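PDB 6ABX: citrate synthase from Metallosphaera sedula, which probably catalyses the condensation of oxaloacetate with acetyl-CoA, with hydrolysis, to give citrate and CoA in the tricarboxylic acid cycle. Local coordinates for residues 43-48 with 59-64. Residues are numbered along the deposited sequence; the frame is centred on the assembly and turned at random.
Sequences FEEVAY and HELDDF
Tyr48 turns its ring edge onto one face of Phe64 in a T-shaped stack, centroids 5.4 Å apart and planes at 87°. Tyr48 CD2 stands over the rim of that face, 3.8 Å from Phe64 CG, while Phe64 CB lies in the plane of the tyrosine ring at its edge. At the edge of the Phe64 ring sit Ala47 CB and the carbonyl oxygen of Glu44, the latter 3.3 Å from Phe64 CE2; that oxygen already accepts the helical bond from Tyr48 N. A chi1 of 179° swings the Phe64 ring away from its own backbone N and across to helix 43-52. Leu61 reaches the same backbone with CD1, 3.9 Å from Glu45 N, and its CD2 approaches Glu45 OE2. That carboxylate is held by Ser41 and by Arg370 and Tyr364 of the second subunit. Tyr48 OH lies 3.4 Å from Glu60 CD and is weakly hydrogen-bonded to Lys54 NZ; Glu60 OE1 accepts from Thr57 N. An alanine in place of Phe64 would probably open a gap beside Ala47 and the Glu44 carbonyl and deprive the Tyr48 edge of its aromatic face. Consecutive helices 43-52 and 58-69 of this mainly helical fold, their segments crossing at 105°, thus pack through an aromatic and aliphatic core, while the carboxylates of Glu45 and Glu60 find polar partners beyond the two segments, for Glu45 partly across the dimer interface.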
loop_
_atom_site.group_PDB
_atom_site.type_symbol
_atom_site.label_atom_id
_atom_site.label_comp_id
_atom_site.label_asym_id
_atom_site.label_seq_id
_atom_site.Cartn_x
_atom_site.Cartn_y
_atom_site.Cartn_z
ATOM N N PHE A 43 13.547 -22.483 6.794
ATOM C CA PHE A 43 13.194 -21.091 6.464
ATOM C C PHE A 43 14.191 -20.470 5.463
ATOM O O PHE A 43 13.799 -20.016 4.365
ATOM C CB PHE A 43 13.113 -20.220 7.701
ATOM C CG PHE A 43 12.712 -18.800 7.434
ATOM C CD1 PHE A 43 13.606 -17.850 6.990
ATOM C CD2 PHE A 43 11.409 -18.417 7.692
ATOM C CE1 PHE A 43 13.218 -16.529 6.824
ATOM C CE2 PHE A 43 11.018 -17.111 7.502
ATOM C CZ PHE A 43 11.917 -16.176 7.082
ATOM N N GLU A 44 15.460 -20.492 5.792
ATOM C CA GLU A 44 16.446 -19.833 4.930
ATOM C C GLU A 44 16.553 -20.507 3.549
ATOM O O GLU A 44 16.675 -19.841 2.503
ATOM C CB GLU A 44 17.810 -19.756 5.612
ATOM C CG GLU A 44 17.834 -18.845 6.808
ATOM C CD GLU A 44 17.535 -19.455 8.164
ATOM O OE1 GLU A 44 16.887 -20.504 8.234
ATOM O OE2 GLU A 44 18.076 -18.886 9.159
ATOM N N GLU A 45 16.474 -21.840 3.508
ATOM C CA GLU A 45 16.610 -22.502 2.224
ATOM C C GLU A 45 15.421 -22.139 1.310
ATOM O O GLU A 45 15.572 -21.944 0.093
ATOM C CB GLU A 45 16.675 -24.014 2.413
ATOM C CG GLU A 45 16.854 -24.745 1.144
ATOM C CD GLU A 45 17.034 -26.245 1.298
ATOM O OE1 GLU A 45 15.998 -26.965 1.371
ATOM O OE2 GLU A 45 18.201 -26.670 1.383
ATOM N N VAL A 46 14.199 -22.109 1.870
ATOM C CA VAL A 46 13.041 -21.739 1.030
ATOM C C VAL A 46 13.069 -20.259 0.639
ATOM O O VAL A 46 12.630 -19.956 -0.488
ATOM C CB VAL A 46 11.698 -22.153 1.681
ATOM C CG1 VAL A 46 10.535 -21.790 0.776
ATOM C CG2 VAL A 46 11.660 -23.636 1.970
ATOM N N ALA A 47 13.515 -19.352 1.514
ATOM C CA ALA A 47 13.662 -17.930 1.150
ATOM C C ALA A 47 14.661 -17.812 -0.013
ATOM O O ALA A 47 14.389 -17.119 -1.007
ATOM C CB ALA A 47 14.116 -17.106 2.315
ATOM N N TYR A 48 15.752 -18.589 0.046
ATOM C CA TYR A 48 16.716 -18.616 -1.064
ATOM C C TYR A 48 16.012 -19.063 -2.342
ATOM O O TYR A 48 16.246 -18.467 -3.431
ATOM C CB TYR A 48 17.886 -19.550 -0.746
ATOM C CG TYR A 48 19.046 -19.483 -1.729
ATOM C CD1 TYR A 48 18.947 -20.061 -2.983
ATOM C CD2 TYR A 48 20.187 -18.786 -1.409
ATOM C CE1 TYR A 48 19.975 -19.967 -3.900
ATOM C CE2 TYR A 48 21.257 -18.738 -2.285
ATOM C CZ TYR A 48 21.116 -19.272 -3.559
ATOM O OH TYR A 48 22.161 -19.130 -4.440
ATOM N N HIS A 59 27.496 -24.155 0.317
ATOM C CA HIS A 59 28.201 -22.886 0.459
ATOM C C HIS A 59 27.254 -21.695 0.254
ATOM O O HIS A 59 27.347 -20.717 0.989
ATOM C CB HIS A 59 29.342 -22.814 -0.579
ATOM C CG HIS A 59 30.075 -21.508 -0.620
ATOM N ND1 HIS A 59 29.935 -20.620 -1.682
ATOM C CD2 HIS A 59 30.983 -20.946 0.221
ATOM C CE1 HIS A 59 30.725 -19.573 -1.480
ATOM N NE2 HIS A 59 31.373 -19.755 -0.327
ATOM N N GLU A 60 26.373 -21.770 -0.756
ATOM C CA GLU A 60 25.470 -20.688 -1.042
ATOM C C GLU A 60 24.549 -20.477 0.164
ATOM O O GLU A 60 24.311 -19.306 0.561
ATOM C CB GLU A 60 24.634 -20.947 -2.286
ATOM C CG GLU A 60 25.439 -20.857 -3.575
ATOM C CD GLU A 60 24.703 -21.355 -4.791
ATOM O OE1 GLU A 60 23.774 -22.169 -4.648
ATOM O OE2 GLU A 60 25.033 -20.892 -5.891
ATOM N N LEU A 61 24.109 -21.577 0.777
ATOM C CA LEU A 61 23.138 -21.458 1.889
ATOM C C LEU A 61 23.843 -20.910 3.138
ATOM O O LEU A 61 23.324 -20.070 3.815
ATOM C CB LEU A 61 22.461 -22.784 2.176
ATOM C CG LEU A 61 21.426 -22.765 3.309
ATOM C CD1 LEU A 61 20.363 -21.693 3.105
ATOM C CD2 LEU A 61 20.797 -24.142 3.431
ATOM N N ASP A 62 25.071 -21.362 3.383
ATOM C CA ASP A 62 25.881 -20.865 4.506
ATOM C C ASP A 62 26.097 -19.345 4.404
ATOM O O ASP A 62 25.924 -18.620 5.360
ATOM C CB ASP A 62 27.252 -21.539 4.553
ATOM C CG ASP A 62 27.968 -21.202 5.848
ATOM O OD1 ASP A 62 27.391 -21.512 6.940
ATOM O OD2 ASP A 62 29.040 -20.572 5.772
ATOM N N ASP A 63 26.476 -18.859 3.220
ATOM C CA ASP A 63 26.663 -17.432 3.003
ATOM C C ASP A 63 25.349 -16.666 3.243
ATOM O O ASP A 63 25.341 -15.597 3.796
ATOM C CB ASP A 63 27.181 -17.121 1.592
ATOM C CG ASP A 63 28.620 -17.561 1.408
ATOM O OD1 ASP A 63 29.219 -18.011 2.407
ATOM O OD2 ASP A 63 29.110 -17.445 0.274
ATOM N N PHE A 64 24.235 -17.204 2.728
ATOM C CA PHE A 64 22.930 -16.548 2.734
ATOM C C PHE A 64 22.395 -16.495 4.160
ATOM O O PHE A 64 21.839 -15.426 4.558
ATOM C CB PHE A 64 21.961 -17.321 1.845
ATOM C CG PHE A 64 20.566 -16.767 1.771
ATOM C CD1 PHE A 64 20.296 -15.535 1.162
ATOM C CD2 PHE A 64 19.528 -17.476 2.326
ATOM C CE1 PHE A 64 18.991 -15.078 1.057
ATOM C CE2 PHE A 64 18.233 -16.998 2.256
ATOM C CZ PHE A 64 17.967 -15.805 1.612
#